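Local coordinates for uncharacterized protein (Gallus gallus, PDB 3WXB) that probably reduces carbonyl compounds with NAD(P)H as hydride donor, as a short-chain dehydrogenase/reductase holding NADPH in a Rossmann fold, at residues V84-T89 and L145-A150; N111-N116 and P153-A158; W190-A195 and G237-K242. One frame throughout, in Å; residues are numbered along the deposited sequence.

Contact 1: residues V84-T89 and L145-A150. With NDP (NADPH dihydro-nicotinamide-adenine-dinucleotide phosphate), chain C.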
loop_
_atom_site.group_PDB
_atom_site.type_symbol
_atom_site.label_atom_id
_atom_site.label_comp_id
_atom_site.label_asym_id
_atom_site.label_seq_id
_atom_site.Cartn_x
_atom_site.Cartn_y
_atom_site.Cartn_z
ATOM N N VAL A 84 -22.703 13.675 -9.886
ATOM C CA VAL A 84 -22.353 14.096 -8.527
ATOM C C VAL A 84 -20.943 14.788 -8.464
ATOM O O VAL A 84 -19.898 14.160 -8.826
ATOM C CB VAL A 84 -22.431 12.891 -7.509
ATOM C CG1 VAL A 84 -22.251 13.378 -6.052
ATOM C CG2 VAL A 84 -23.783 12.118 -7.635
ATOM N N PRO A 85 -20.901 16.105 -8.065
ATOM C CA PRO A 85 -19.562 16.720 -7.878
ATOM C C PRO A 85 -18.812 16.096 -6.725
ATOM O O PRO A 85 -19.372 15.894 -5.639
ATOM C CB PRO A 85 -19.847 18.248 -7.578
ATOM C CG PRO A 85 -21.336 18.302 -7.168
ATOM C CD PRO A 85 -22.021 17.033 -7.750
ATOM N N LEU A 86 -17.539 15.793 -6.961
ATOM C CA LEU A 86 -16.743 15.139 -5.910
ATOM C C LEU A 86 -15.244 15.341 -6.150
ATOM O O LEU A 86 -14.741 15.044 -7.223
ATOM C CB LEU A 86 -17.053 13.609 -5.855
ATOM C CG LEU A 86 -16.241 12.713 -4.875
ATOM C CD1 LEU A 86 -16.356 13.139 -3.441
ATOM C CD2 LEU A 86 -16.626 11.165 -5.007
ATOM N N GLU A 87 -14.561 15.810 -5.125
ATOM C CA GLU A 87 -13.099 15.870 -5.106
ATOM C C GLU A 87 -12.741 14.778 -4.075
ATOM O O GLU A 87 -12.958 14.930 -2.853
ATOM C CB GLU A 87 -12.628 17.296 -4.698
ATOM C CG GLU A 87 -11.158 17.400 -4.235
ATOM C CD GLU A 87 -10.201 16.710 -5.178
ATOM O OE1 GLU A 87 -10.106 17.113 -6.346
ATOM O OE2 GLU A 87 -9.527 15.732 -4.733
ATOM N N VAL A 88 -12.218 13.651 -4.570
ATOM C CA VAL A 88 -12.016 12.490 -3.672
ATOM C C VAL A 88 -10.975 12.707 -2.557
ATOM O O VAL A 88 -11.030 11.997 -1.524
ATOM C CB VAL A 88 -11.754 11.103 -4.443
ATOM C CG1 VAL A 88 -12.739 10.943 -5.607
ATOM C CG2 VAL A 88 -10.346 11.042 -4.950
ATOM N N THR A 89 -10.054 13.678 -2.728
ATOM C CA THR A 89 -9.101 13.940 -1.654
ATOM C C THR A 89 -9.609 14.815 -0.524
ATOM O O THR A 89 -8.890 15.023 0.472
ATOM C CB THR A 89 -7.777 14.553 -2.153
ATOM O OG1 THR A 89 -8.029 15.847 -2.738
ATOM C CG2 THR A 89 -7.135 13.621 -3.138
ATOM N N LEU A 145 -10.888 4.298 0.896
ATOM C CA LEU A 145 -11.287 4.012 2.257
ATOM C C LEU A 145 -12.429 4.937 2.768
ATOM O O LEU A 145 -13.442 4.486 3.345
ATOM C CB LEU A 145 -10.076 4.075 3.199
ATOM C CG LEU A 145 -10.442 4.148 4.648
ATOM C CD1 LEU A 145 -10.833 2.740 5.186
ATOM C CD2 LEU A 145 -9.300 4.755 5.472
ATOM N N LEU A 146 -12.213 6.245 2.619
ATOM C CA LEU A 146 -13.122 7.270 3.141
ATOM C C LEU A 146 -14.474 7.229 2.453
ATOM O O LEU A 146 -15.521 7.378 3.108
ATOM C CB LEU A 146 -12.506 8.662 2.897
ATOM C CG LEU A 146 -11.611 9.293 3.966
ATOM C CD1 LEU A 146 -10.978 8.402 4.941
ATOM C CD2 LEU A 146 -10.620 10.299 3.370
ATOM N N LEU A 147 -14.438 7.005 1.160
ATOM C CA LEU A 147 -15.667 6.862 0.363
ATOM C C LEU A 147 -16.470 5.614 0.824
ATOM O O LEU A 147 -17.691 5.681 1.010
ATOM C CB LEU A 147 -15.333 6.805 -1.103
ATOM C CG LEU A 147 -15.002 8.184 -1.699
ATOM C CD1 LEU A 147 -14.159 8.054 -2.977
ATOM C CD2 LEU A 147 -16.329 8.986 -2.039
ATOM N N SER A 148 -15.766 4.500 1.011
ATOM C CA SER A 148 -16.369 3.291 1.561
ATOM C C SER A 148 -17.009 3.562 2.932
ATOM O O SER A 148 -18.176 3.160 3.175
ATOM C CB SER A 148 -15.337 2.137 1.592
ATOM O OG SER A 148 -14.963 1.863 0.253
ATOM N N GLN A 149 -16.290 4.263 3.815
ATOM C CA GLN A 149 -16.859 4.596 5.131
ATOM C C GLN A 149 -18.133 5.444 4.948
ATOM O O GLN A 149 -19.137 5.208 5.616
ATOM C CB GLN A 149 -15.895 5.391 6.003
ATOM C CG GLN A 149 -14.813 4.601 6.693
ATOM C CD GLN A 149 -13.730 5.537 7.280
ATOM O OE1 GLN A 149 -13.638 6.691 6.902
ATOM N NE2 GLN A 149 -12.901 5.006 8.172
ATOM N N ALA A 150 -18.079 6.438 4.063
ATOM C CA ALA A 150 -19.195 7.368 3.927
ATOM C C ALA A 150 -20.419 6.697 3.257
ATOM O O ALA A 150 -21.575 7.041 3.551
ATOM C CB ALA A 150 -18.749 8.625 3.160
HETATM P PA NDP C . -7.601 8.510 -16.323
HETATM O O1A NDP C . -6.365 9.267 -15.960
HETATM O O2A NDP C . -7.919 8.424 -17.691
HETATM O O5B NDP C . -8.806 9.046 -15.619
HETATM C C5B NDP C . -8.668 9.446 -14.226
HETATM C C4B NDP C . -10.035 9.719 -13.704
HETATM O O4B NDP C . -10.018 9.860 -12.179
HETATM C C3B NDP C . -10.618 11.062 -14.206
HETATM O O3B NDP C . -12.096 10.904 -14.119
HETATM C C2B NDP C . -10.165 12.033 -13.102
HETATM O O2B NDP C . -10.937 13.252 -13.038
HETATM C C1B NDP C . -10.433 11.186 -11.828
HETATM N N9A NDP C . -9.593 11.742 -10.637
HETATM C C8A NDP C . -8.250 11.816 -10.465
HETATM N N7A NDP C . -8.009 12.411 -9.281
HETATM C C5A NDP C . -9.162 12.828 -8.784
HETATM C C6A NDP C . -9.474 13.475 -7.647
HETATM N N6A NDP C . -8.483 13.865 -6.825
HETATM N N1A NDP C . -10.759 13.715 -7.338
HETATM C C2A NDP C . -11.765 13.265 -8.155
HETATM N N3A NDP C . -11.426 12.619 -9.336
HETATM C C4A NDP C . -10.145 12.380 -9.597
HETATM O O3 NDP C . -7.335 7.047 -15.624
HETATM P PN NDP C . -7.986 5.662 -16.144
HETATM O O1N NDP C . -7.012 5.022 -17.020
HETATM O O2N NDP C . -9.388 5.855 -16.559
HETATM O O5D NDP C . -7.906 4.893 -14.707
HETATM C C5D NDP C . -9.028 4.668 -13.830
HETATM C C4D NDP C . -8.591 3.661 -12.755
HETATM O O4D NDP C . -8.083 2.496 -13.389
HETATM C C3D NDP C . -7.391 4.264 -11.970
HETATM O O3D NDP C . -7.622 3.909 -10.611
HETATM C C2D NDP C . -6.194 3.585 -12.498
HETATM O O2D NDP C . -5.151 3.508 -11.529
HETATM C C1D NDP C . -6.739 2.221 -12.850
HETATM N N1N NDP C . -5.881 1.536 -13.851
HETATM C C2N NDP C . -5.691 2.024 -15.153
HETATM C C3N NDP C . -4.875 1.334 -16.054
HETATM C C7N NDP C . -4.699 1.750 -17.387
HETATM O O7N NDP C . -3.939 1.114 -18.120
HETATM N N7N NDP C . -5.485 2.776 -17.838
HETATM C C4N NDP C . -4.194 0.170 -15.639
HETATM C C5N NDP C . -4.346 -0.342 -14.344
HETATM C C6N NDP C . -5.162 0.340 -13.425
HETATM P P2B NDP C . -10.429 14.599 -13.851
HETATM O O1X NDP C . -11.115 15.570 -12.986
HETATM O O2X NDP C . -10.923 14.332 -15.210
HETATM O O3X NDP C . -8.949 14.594 -13.691
#
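Val88, which packs on Leu147, also lies against the flat adenine of NADPH: both of its methyls sit over one side of the six-membered ring, CG1 at 3.6 Å from C2A and CG2 at 3.7 Å from C6A. Along the rim of the same ring the backbone N of Val88 donates to N1A, 3.1 Å away with an N-H...N angle of 160°, while the cofactor's N6A donates a hydrogen bond to Glu87 OE2, 3.0 Å away. This is the loop after strand 81-85 of the Rossmann fold, where the adenine is bound and where many short-chain dehydrogenases place an acidic residue followed by an apolar one. The carboxylate of Glu87 reaches the base because its chain bends at CG. OE2 is also met from its anti side by Thr89 N, 23° out of the carboxylate plane and 2.9 Å away, while OE1 forms a salt bridge with Arg61, so both oxygens are held and the flat group is unlikely to rotate freely. Replacing Glu87 by alanine removes the carboxylate, which is likely to leave N6A and Thr89 N without this acceptor and Arg61 without its opposite charge. Behind the turn, helix 130-160 presses in a single side chain, Leu147, both of whose methyls are used: CD1 comes 4.2 Å from Val88 CB, and CD2 goes to Leu86. With CG anti to its carbonyl carbon (chi1 -77°), Leu147 extends from the helix and packs on Thr32 and Asn115. Elsewhere on the same turns of helix, Gln149 NE2 donates to Ile125 O of the second subunit, which ties this helix to that subunit. Leu86 and Leu147 meet tip to tip, their CD2 methyls 3.7 Å apart.

Contact 2: residues N111-N116 and P153-A158. With NDP (NADPH dihydro-nicotinamide-adenine-dinucleotide phosphate), chain C.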
loop_
_atom_site.group_PDB
_atom_site.type_symbol
_atom_site.label_atom_id
_atom_site.label_comp_id
_atom_site.label_asym_id
_atom_site.label_seq_id
_atom_site.Cartn_x
_atom_site.Cartn_y
_atom_site.Cartn_z
ATOM N N ASN A 111 -26.267 -0.451 -4.051
ATOM C CA ASN A 111 -25.849 -1.832 -4.329
ATOM C C ASN A 111 -24.385 -1.984 -4.687
ATOM O O ASN A 111 -23.784 -3.002 -4.374
ATOM C CB ASN A 111 -26.683 -2.426 -5.454
ATOM C CG ASN A 111 -28.167 -2.527 -5.084
ATOM O OD1 ASN A 111 -28.598 -3.346 -4.249
ATOM N ND2 ASN A 111 -28.935 -1.668 -5.664
ATOM N N LEU A 112 -23.803 -0.983 -5.334
ATOM C CA LEU A 112 -22.494 -1.167 -5.963
ATOM C C LEU A 112 -21.708 0.145 -5.881
ATOM O O LEU A 112 -22.218 1.222 -6.322
ATOM C CB LEU A 112 -22.684 -1.458 -7.436
ATOM C CG LEU A 112 -21.948 -2.605 -8.086
ATOM C CD1 LEU A 112 -21.745 -2.464 -9.572
ATOM C CD2 LEU A 112 -20.714 -3.194 -7.295
ATOM N N LEU A 113 -20.498 0.099 -5.317
ATOM C CA LEU A 113 -19.675 1.321 -5.210
ATOM C C LEU A 113 -18.431 0.976 -5.946
ATOM O O LEU A 113 -17.787 -0.016 -5.572
ATOM C CB LEU A 113 -19.300 1.631 -3.757
ATOM C CG LEU A 113 -18.152 2.675 -3.566
ATOM C CD1 LEU A 113 -18.626 4.024 -4.167
ATOM C CD2 LEU A 113 -17.957 2.838 -2.042
ATOM N N ILE A 114 -18.105 1.726 -6.995
ATOM C CA ILE A 114 -16.900 1.477 -7.759
ATOM C C ILE A 114 -15.897 2.627 -7.539
ATOM O O ILE A 114 -16.084 3.746 -8.098
ATOM C CB ILE A 114 -17.189 1.332 -9.258
ATOM C CG1 ILE A 114 -18.236 0.176 -9.472
ATOM C CG2 ILE A 114 -15.903 1.027 -10.033
ATOM C CD1 ILE A 114 -18.675 -0.028 -10.962
ATOM N N ASN A 115 -14.831 2.327 -6.779
ATOM C CA ASN A 115 -13.703 3.269 -6.584
ATOM C C ASN A 115 -12.729 3.220 -7.725
ATOM O O ASN A 115 -11.853 2.357 -7.772
ATOM C CB ASN A 115 -12.996 2.960 -5.278
ATOM C CG ASN A 115 -13.796 3.403 -4.068
ATOM O OD1 ASN A 115 -14.133 4.589 -3.929
ATOM N ND2 ASN A 115 -14.081 2.455 -3.154
ATOM N N ASN A 116 -12.881 4.125 -8.666
ATOM C CA ASN A 116 -12.137 4.084 -9.897
ATOM C C ASN A 116 -11.209 5.306 -10.022
ATOM O O ASN A 116 -10.156 5.239 -10.658
ATOM C CB ASN A 116 -13.134 4.049 -11.058
ATOM C CG ASN A 116 -12.510 4.441 -12.401
ATOM O OD1 ASN A 116 -11.869 3.632 -13.085
ATOM N ND2 ASN A 116 -12.698 5.735 -12.792
ATOM N N PRO A 153 -23.415 3.140 5.263
ATOM C CA PRO A 153 -24.811 3.029 5.698
ATOM C C PRO A 153 -25.681 2.559 4.555
ATOM O O PRO A 153 -26.536 1.705 4.764
ATOM C CB PRO A 153 -25.174 4.488 6.075
ATOM C CG PRO A 153 -23.861 5.008 6.681
ATOM C CD PRO A 153 -22.841 4.450 5.647
ATOM N N MET A 154 -25.452 3.101 3.365
ATOM C CA MET A 154 -26.242 2.760 2.194
ATOM C C MET A 154 -25.946 1.397 1.568
ATOM O O MET A 154 -26.866 0.725 1.085
ATOM C CB MET A 154 -26.107 3.830 1.135
ATOM C CG MET A 154 -26.793 5.162 1.555
ATOM S SD MET A 154 -26.176 6.490 0.525
ATOM C CE MET A 154 -24.928 7.107 1.632
ATOM N N LEU A 155 -24.673 1.009 1.578
ATOM C CA LEU A 155 -24.270 -0.372 1.254
ATOM C C LEU A 155 -24.932 -1.416 2.190
ATOM O O LEU A 155 -25.397 -2.472 1.739
ATOM C CB LEU A 155 -22.751 -0.474 1.361
ATOM C CG LEU A 155 -22.067 0.244 0.184
ATOM C CD1 LEU A 155 -20.561 0.587 0.437
ATOM C CD2 LEU A 155 -22.242 -0.576 -1.110
ATOM N N LYS A 156 -24.931 -1.117 3.479
ATOM C CA LYS A 156 -25.521 -1.976 4.479
ATOM C C LYS A 156 -27.018 -2.063 4.304
ATOM O O LYS A 156 -27.600 -3.102 4.588
ATOM C CB LYS A 156 -25.289 -1.417 5.860
ATOM C CG LYS A 156 -23.908 -1.670 6.440
ATOM C CD LYS A 156 -23.936 -1.093 7.881
ATOM C CE LYS A 156 -22.577 -1.171 8.516
ATOM N NZ LYS A 156 -22.686 -0.570 9.881
ATOM N N LYS A 157 -27.639 -0.941 3.939
ATOM C CA LYS A 157 -29.072 -0.929 3.629
ATOM C C LYS A 157 -29.386 -1.832 2.428
ATOM O O LYS A 157 -30.388 -2.615 2.468
ATOM C CB LYS A 157 -29.627 0.507 3.389
ATOM C CG LYS A 157 -31.218 0.517 3.242
ATOM C CD LYS A 157 -31.903 0.870 4.604
ATOM C CE LYS A 157 -32.188 2.441 4.763
ATOM N NZ LYS A 157 -31.011 3.421 4.500
ATOM N N ALA A 158 -28.544 -1.776 1.392
ATOM C CA ALA A 158 -28.711 -2.697 0.264
ATOM C C ALA A 158 -28.588 -4.183 0.669
ATOM O O ALA A 158 -29.312 -5.023 0.129
ATOM C CB ALA A 158 -27.778 -2.368 -0.919
HETATM P PA NDP C . -7.601 8.510 -16.323
HETATM O O1A NDP C . -6.365 9.267 -15.960
HETATM O O2A NDP C . -7.919 8.424 -17.691
HETATM O O5B NDP C . -8.806 9.046 -15.619
HETATM C C5B NDP C . -8.668 9.446 -14.226
HETATM C C4B NDP C . -10.035 9.719 -13.704
HETATM O O4B NDP C . -10.018 9.860 -12.179
HETATM C C3B NDP C . -10.618 11.062 -14.206
HETATM O O3B NDP C . -12.096 10.904 -14.119
HETATM C C2B NDP C . -10.165 12.033 -13.102
HETATM O O2B NDP C . -10.937 13.252 -13.038
HETATM C C1B NDP C . -10.433 11.186 -11.828
HETATM N N9A NDP C . -9.593 11.742 -10.637
HETATM C C8A NDP C . -8.250 11.816 -10.465
HETATM N N7A NDP C . -8.009 12.411 -9.281
HETATM C C5A NDP C . -9.162 12.828 -8.784
HETATM C C6A NDP C . -9.474 13.475 -7.647
HETATM N N6A NDP C . -8.483 13.865 -6.825
HETATM N N1A NDP C . -10.759 13.715 -7.338
HETATM C C2A NDP C . -11.765 13.265 -8.155
HETATM N N3A NDP C . -11.426 12.619 -9.336
HETATM C C4A NDP C . -10.145 12.380 -9.597
HETATM O O3 NDP C . -7.335 7.047 -15.624
HETATM P PN NDP C . -7.986 5.662 -16.144
HETATM O O1N NDP C . -7.012 5.022 -17.020
HETATM O O2N NDP C . -9.388 5.855 -16.559
HETATM O O5D NDP C . -7.906 4.893 -14.707
HETATM C C5D NDP C . -9.028 4.668 -13.830
HETATM C C4D NDP C . -8.591 3.661 -12.755
HETATM O O4D NDP C . -8.083 2.496 -13.389
HETATM C C3D NDP C . -7.391 4.264 -11.970
HETATM O O3D NDP C . -7.622 3.909 -10.611
HETATM C C2D NDP C . -6.194 3.585 -12.498
HETATM O O2D NDP C . -5.151 3.508 -11.529
HETATM C C1D NDP C . -6.739 2.221 -12.850
HETATM N N1N NDP C . -5.881 1.536 -13.851
HETATM C C2N NDP C . -5.691 2.024 -15.153
HETATM C C3N NDP C . -4.875 1.334 -16.054
HETATM C C7N NDP C . -4.699 1.750 -17.387
HETATM O O7N NDP C . -3.939 1.114 -18.120
HETATM N N7N NDP C . -5.485 2.776 -17.838
HETATM C C4N NDP C . -4.194 0.170 -15.639
HETATM C C5N NDP C . -4.346 -0.342 -14.344
HETATM C C6N NDP C . -5.162 0.340 -13.425
HETATM P P2B NDP C . -10.429 14.599 -13.851
HETATM O O1X NDP C . -11.115 15.570 -12.986
HETATM O O2X NDP C . -10.923 14.332 -15.210
HETATM O O3X NDP C . -8.949 14.594 -13.691
#
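Leu113 and Leu155 meet between the central sheet and helix 130-160. Leu113 sets out from its backbone toward the helix; Leu155 does not set out toward the strand, but with CG beside the backbone N and anti to the carbonyl carbon (chi1 -73°) its branched end brings CD1 to 4.2 Å from Leu113 CD2. The other methyl of Leu155, CD2, lies 4.3 Å from the backbone O of Asn111. One helical turn on, Ala158 does point at the strand's beginning, its CB 4.0 Å from Asn111 CA. Together they seat the helix on strand 112-115, as the first half of the beta-alpha-beta crossover to the neighbouring parallel strand 173-177. At the far end of the strand stands the Asn-Asn-Ala-Gly motif of the family, where Asn116 O accepts a bond from the ribose hydroxyl O3D of NADPH at 2.9 Å, and Asn115 ND2 is engaged by Asn176 OD1. The two ends thus differ in kind: between strand and helix lie mainly methyl contacts, without directional bonds, whereas polar groups fix the cofactor end.

Contact 3: residues W190-A195 and G237-K242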
loop_
_atom_site.group_PDB
_atom_site.type_symbol
_atom_site.label_atom_id
_atom_site.label_comp_id
_atom_site.label_asym_id
_atom_site.label_seq_id
_atom_site.Cartn_x
_atom_site.Cartn_y
_atom_site.Cartn_z
ATOM N N TRP A 190 7.241 -2.619 -15.259
ATOM C CA TRP A 190 8.428 -2.019 -14.591
ATOM C C TRP A 190 9.372 -1.284 -15.570
ATOM O O TRP A 190 9.861 -0.221 -15.273
ATOM C CB TRP A 190 9.227 -3.095 -13.814
ATOM C CG TRP A 190 10.477 -2.492 -13.155
ATOM C CD1 TRP A 190 11.764 -2.591 -13.603
ATOM C CD2 TRP A 190 10.512 -1.575 -12.026
ATOM N NE1 TRP A 190 12.608 -1.879 -12.763
ATOM C CE2 TRP A 190 11.868 -1.258 -11.790
ATOM C CE3 TRP A 190 9.541 -1.091 -11.136
ATOM C CZ2 TRP A 190 12.270 -0.431 -10.740
ATOM C CZ3 TRP A 190 9.938 -0.266 -10.086
ATOM C CH2 TRP A 190 11.290 0.062 -9.903
ATOM N N GLN A 191 9.611 -1.891 -16.733
ATOM C CA GLN A 191 10.444 -1.350 -17.795
ATOM C C GLN A 191 9.837 -0.096 -18.425
ATOM O O GLN A 191 10.577 0.849 -18.785
ATOM C CB GLN A 191 10.745 -2.457 -18.851
ATOM C CG GLN A 191 9.518 -3.377 -19.259
ATOM C CD GLN A 191 9.027 -4.388 -18.154
ATOM O OE1 GLN A 191 9.800 -5.184 -17.616
ATOM N NE2 GLN A 191 7.742 -4.344 -17.846
ATOM N N TYR A 192 8.496 -0.038 -18.480
ATOM C CA TYR A 192 7.775 1.145 -18.936
ATOM C C TYR A 192 7.823 2.320 -17.925
ATOM O O TYR A 192 7.947 3.460 -18.308
ATOM C CB TYR A 192 6.330 0.744 -19.235
ATOM C CG TYR A 192 5.428 1.851 -19.689
ATOM C CD1 TYR A 192 5.498 2.354 -20.993
ATOM C CD2 TYR A 192 4.422 2.336 -18.856
ATOM C CE1 TYR A 192 4.623 3.391 -21.415
ATOM C CE2 TYR A 192 3.579 3.375 -19.273
ATOM C CZ TYR A 192 3.693 3.888 -20.555
ATOM O OH TYR A 192 2.837 4.906 -20.920
ATOM N N GLY A 193 7.724 2.048 -16.640
ATOM C CA GLY A 193 7.714 3.107 -15.665
ATOM C C GLY A 193 7.806 2.576 -14.259
ATOM O O GLY A 193 7.054 1.634 -13.891
ATOM N N GLN A 194 8.672 3.209 -13.442
ATOM C CA GLN A 194 8.901 2.770 -12.068
ATOM C C GLN A 194 7.726 3.186 -11.208
ATOM O O GLN A 194 7.134 2.358 -10.502
ATOM C CB GLN A 194 10.214 3.337 -11.508
ATOM C CG GLN A 194 11.421 2.789 -12.289
ATOM C CD GLN A 194 12.780 3.268 -11.757
ATOM O OE1 GLN A 194 12.867 4.217 -11.007
ATOM N NE2 GLN A 194 13.831 2.604 -12.177
ATOM N N ALA A 195 7.418 4.481 -11.235
ATOM C CA ALA A 195 6.219 5.038 -10.572
ATOM C C ALA A 195 5.940 4.445 -9.191
ATOM O O ALA A 195 4.837 3.958 -8.914
ATOM C CB ALA A 195 5.025 4.883 -11.498
ATOM N N GLY A 237 -1.759 5.712 -21.513
ATOM C CA GLY A 237 -0.908 6.224 -22.569
ATOM C C GLY A 237 -1.210 5.773 -23.989
ATOM O O GLY A 237 -2.138 4.995 -24.243
ATOM N N THR A 238 -0.342 6.226 -24.885
ATOM C CA THR A 238 -0.428 6.072 -26.356
ATOM C C THR A 238 0.232 4.791 -26.957
ATOM O O THR A 238 0.034 4.472 -28.107
ATOM C CB THR A 238 0.295 7.308 -26.972
ATOM O OG1 THR A 238 0.017 8.459 -26.144
ATOM C CG2 THR A 238 -0.168 7.590 -28.422
ATOM N N LEU A 239 1.054 4.093 -26.188
ATOM C CA LEU A 239 1.928 3.064 -26.759
ATOM C C LEU A 239 1.106 1.906 -27.429
ATOM O O LEU A 239 0.236 1.293 -26.786
ATOM C CB LEU A 239 2.865 2.526 -25.660
ATOM C CG LEU A 239 4.307 2.030 -25.896
ATOM C CD1 LEU A 239 4.864 1.513 -24.579
ATOM C CD2 LEU A 239 4.467 0.950 -26.976
ATOM N N GLU A 240 1.363 1.680 -28.729
ATOM C CA GLU A 240 0.826 0.584 -29.535
ATOM C C GLU A 240 1.353 -0.748 -28.966
ATOM O O GLU A 240 2.571 -0.974 -28.903
ATOM C CB GLU A 240 1.247 0.790 -31.013
ATOM C CG GLU A 240 2.828 0.933 -31.304
ATOM C CD GLU A 240 3.577 2.287 -30.830
ATOM O OE1 GLU A 240 2.965 3.298 -30.373
ATOM O OE2 GLU A 240 4.837 2.321 -30.941
ATOM N N ASP A 241 0.457 -1.615 -28.498
ATOM C CA ASP A 241 0.895 -2.884 -27.908
ATOM C C ASP A 241 -0.227 -3.928 -27.936
ATOM O O ASP A 241 -1.360 -3.668 -27.502
ATOM C CB ASP A 241 1.457 -2.670 -26.471
ATOM C CG ASP A 241 2.037 -3.953 -25.850
ATOM O OD1 ASP A 241 3.250 -4.191 -25.936
ATOM O OD2 ASP A 241 1.291 -4.749 -25.261
ATOM N N LYS A 242 0.118 -5.100 -28.453
ATOM C CA LYS A 242 -0.774 -6.263 -28.480
ATOM C C LYS A 242 -1.521 -6.528 -27.156
ATOM O O LYS A 242 -2.635 -7.047 -27.173
ATOM C CB LYS A 242 0.015 -7.527 -28.884
ATOM C CG LYS A 242 0.873 -8.203 -27.780
ATOM C CD LYS A 242 1.380 -9.596 -28.228
ATOM C CE LYS A 242 0.238 -10.421 -28.879
ATOM N NZ LYS A 242 0.592 -11.832 -29.190
HETATM O O HOH W 1 1.263 3.852 -23.281
#
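Tyr192 reaches from one surface loop of the Rossmann-fold domain to another, where it meets Gly237 and Leu239. Its loop precedes helix 196-216, which carries the NADPH-binding Tyr198 and Lys202; the partner loop follows Thr233 and Met235, in the region that commonly borders the substrate cleft in short-chain dehydrogenases. CB sets off toward the opposite loop, and with CG anti to the backbone N (chi1 179°) the ring is carried straight outward. Next along the ring, CD1 and CE1 share one partner, Leu239 CD1, which CE1 approaches to 3.7 Å. This methyl comes in obliquely, and the tyrosine and leucine run alongside, pointing opposite ways. Trp230 meets the tyrosine ring with planes at about 60° and also touches Leu239, so the three side chains form a small cluster. The phenol oxygen ends 4.3 Å from Gly237 CA. A CB on that glycine would fall 2.8 Å from Tyr192 OH, and at the backbone angles of Gly237 (phi 87°) such a carbon would also be jammed against the preceding carbonyl O. Arg244 NH2 is hydrogen-bonded to the backbone O of both Gly237 and Leu239. A single water joins the two sides: it lies 3.0 Å from Tyr192 OH and accepts the backbone N-H of Leu239, with 2.9 Å between that N and the water oxygen.

Contacts 1 and 2 are neighbours, their centres 12 Å apart, and both use helix 130-160 against the same parallel sheet. They touch where Leu147 CD1 lies 3.6 Å from Asn115 OD1. Their segments alternate along the chain, 84-89, 111-116, 145-150 and 153-158. Helix 130-160 packs on strand 112-115 and on the loop that follows strand 81-85; segments 84-89 and 111-116 also meet NADPH, at the adenine in contact 1 and a ribose hydroxyl in contact 2. Contact 3 comes later in the sequence, its centre 29 Å from that of contact 1 and 33 Å from that of contact 2. Contacts 1 and 2 are buried. Contact 3 joins loops at the surface, and contacts 2 and 3 lie on opposite sides of the chain's centre.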